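Local coordinates for bottromycin amidohydrolase (Streptomyces purpureus, PDB 6I5S), which probably hydrolyses the amide bond beside a thiazoline to remove the follower peptide in bottromycin biosynthesis, as a zinc-containing amidohydrolase and gatekeeper of the pathway, at residues 244-249 with 274-279. Residues are numbered along the deposited sequence; the frame is centred on the assembly and turned at random.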
# COMPACT_ATOMS: atom_id res chain seq x y z
N GLU A 244 21.03 -18.15 -7.43
CA GLU A 244 21.05 -17.58 -8.77
C GLU A 244 20.26 -16.30 -8.90
O GLU A 244 20.37 -15.65 -9.95
CB GLU A 244 20.49 -18.58 -9.79
CG GLU A 244 21.32 -19.82 -9.97
CD GLU A 244 20.68 -20.81 -10.94
OE1 GLU A 244 19.47 -20.66 -11.24
OE2 GLU A 244 21.38 -21.73 -11.42
N ARG A 245 19.47 -15.91 -7.88
CA ARG A 245 18.48 -14.85 -8.05
C ARG A 245 19.10 -13.53 -8.46
O ARG A 245 18.57 -12.83 -9.33
CB ARG A 245 17.67 -14.65 -6.76
CG ARG A 245 16.84 -15.84 -6.41
CD ARG A 245 16.05 -15.64 -5.14
NE ARG A 245 15.35 -16.88 -4.78
CZ ARG A 245 14.89 -17.13 -3.57
NH1 ARG A 245 15.05 -16.23 -2.61
NH2 ARG A 245 14.29 -18.29 -3.33
N TRP A 246 20.15 -13.11 -7.76
CA TRP A 246 20.64 -11.75 -7.96
C TRP A 246 21.55 -11.67 -9.19
O TRP A 246 21.56 -10.63 -9.87
CB TRP A 246 21.32 -11.26 -6.67
CG TRP A 246 20.25 -11.32 -5.50
CD1 TRP A 246 20.14 -12.29 -4.52
CD2 TRP A 246 19.16 -10.43 -5.28
NE1 TRP A 246 19.08 -12.03 -3.72
CE2 TRP A 246 18.45 -10.91 -4.17
CE3 TRP A 246 18.70 -9.27 -5.91
CZ2 TRP A 246 17.33 -10.29 -3.70
CZ3 TRP A 246 17.61 -8.66 -5.44
CH2 TRP A 246 16.91 -9.17 -4.35
N ASP A 247 22.27 -12.76 -9.50
CA ASP A 247 22.92 -12.89 -10.80
C ASP A 247 21.91 -12.78 -11.94
O ASP A 247 22.17 -12.14 -12.96
CB ASP A 247 23.64 -14.25 -10.89
CG ASP A 247 24.84 -14.35 -9.97
OD1 ASP A 247 25.29 -13.32 -9.41
OD2 ASP A 247 25.36 -15.48 -9.83
N ALA A 248 20.77 -13.45 -11.81
CA ALA A 248 19.74 -13.37 -12.84
C ALA A 248 19.19 -11.95 -12.96
O ALA A 248 18.93 -11.45 -14.06
CB ALA A 248 18.60 -14.35 -12.50
N LEU A 249 19.00 -11.27 -11.85
CA LEU A 249 18.54 -9.89 -11.93
C LEU A 249 19.63 -9.03 -12.56
O LEU A 249 19.35 -8.21 -13.44
CB LEU A 249 18.13 -9.36 -10.55
CG LEU A 249 17.68 -7.92 -10.46
CD1 LEU A 249 16.41 -7.72 -11.28
CD2 LEU A 249 17.43 -7.43 -8.98
N VAL A 274 10.46 -0.92 -1.72
CA VAL A 274 10.76 -1.25 -0.32
C VAL A 274 10.79 -2.75 -0.09
O VAL A 274 11.59 -3.24 0.72
CB VAL A 274 9.75 -0.56 0.63
CG1 VAL A 274 8.30 -0.98 0.33
CG2 VAL A 274 10.13 -0.81 2.11
N ALA A 275 9.94 -3.50 -0.79
CA ALA A 275 9.94 -4.96 -0.67
C ALA A 275 11.13 -5.62 -1.38
O ALA A 275 11.74 -6.56 -0.85
CB ALA A 275 8.59 -5.52 -1.22
N TRP A 276 11.44 -5.18 -2.59
CA TRP A 276 12.71 -5.59 -3.23
C TRP A 276 13.90 -5.37 -2.30
O TRP A 276 14.75 -6.25 -2.14
CB TRP A 276 12.91 -4.79 -4.51
CG TRP A 276 12.27 -5.29 -5.77
CD1 TRP A 276 11.16 -4.76 -6.39
CD2 TRP A 276 12.72 -6.37 -6.59
NE1 TRP A 276 10.91 -5.44 -7.57
CE2 TRP A 276 11.86 -6.42 -7.72
CE3 TRP A 276 13.81 -7.26 -6.51
CZ2 TRP A 276 12.04 -7.35 -8.76
CZ3 TRP A 276 14.00 -8.17 -7.55
CH2 TRP A 276 13.09 -8.22 -8.65
N ARG A 277 13.99 -4.18 -1.72
CA ARG A 277 15.09 -3.83 -0.81
C ARG A 277 15.14 -4.80 0.36
O ARG A 277 16.19 -5.31 0.72
CB ARG A 277 14.87 -2.40 -0.32
CG ARG A 277 15.94 -1.81 0.64
CD ARG A 277 17.22 -1.37 -0.13
NE ARG A 277 16.87 -0.33 -1.09
CZ ARG A 277 17.73 0.09 -2.03
NH1 ARG A 277 17.37 1.02 -2.89
NH2 ARG A 277 18.93 -0.44 -2.13
N ALA A 278 13.99 -5.07 0.98
CA ALA A 278 14.01 -6.00 2.12
C ALA A 278 14.39 -7.41 1.72
O ALA A 278 15.06 -8.10 2.50
CB ALA A 278 12.62 -5.97 2.81
N ARG A 279 14.05 -7.88 0.50
CA ARG A 279 14.41 -9.23 0.08
C ARG A 279 15.90 -9.42 -0.14
O ARG A 279 16.37 -10.57 -0.18
CB ARG A 279 13.64 -9.60 -1.21
CG ARG A 279 12.12 -9.70 -1.05
CD ARG A 279 11.36 -9.80 -2.40
NE ARG A 279 9.93 -9.45 -2.33
CZ ARG A 279 9.19 -8.97 -3.34
NH1 ARG A 279 9.71 -8.75 -4.55
NH2 ARG A 279 7.93 -8.68 -3.14
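Trp246 and Trp276 bridge two well-separated helices of this zinc-containing enzyme, whose name and metal site fit the (β/α)8-barrel amidohydrolase superfamily: helix 245-254 on the outer side and helix 273-280, which carries Arg279 toward the zinc site. The short helical segments run at 133° to each other, and their axes stay 13.6 Å apart, so long side chains must span the gap.

The apolar part comes first. The two indoles slide past each other in opposite directions, and Trp246 CZ3 arrives at the edge of the Trp276 ring, near its plane, 4.2 Å from Trp276 CE3. Leu249 and Trp276 come from opposite directions and meet at the same benzo end. The leucine CG is anti to the backbone N (chi1 177°), which extends the branch across the gap and brings CD2 to 3.8 Å from Trp276 CZ3. Helix 316-338 adds to the packing, with Arg321 and Arg322 touching Trp246 and Leu329 touching Trp276.

Polar bonds hold the second helix from outside the pair. Trp276 NE1 is hydrogen-bonded to the carbonyl oxygen of the zinc ligand His229, which helps fix the indole's rotation and links it to a residue of the metal site. In the conformer described here, Arg279 leads its guanidinium away from Trp246 and forms a salt bridge through NH2 with Asp348, another zinc ligand. What Arg279 offers Trp246 is backbone: its O lies obliquely to the indole, 3.7 Å from Trp246 CZ2.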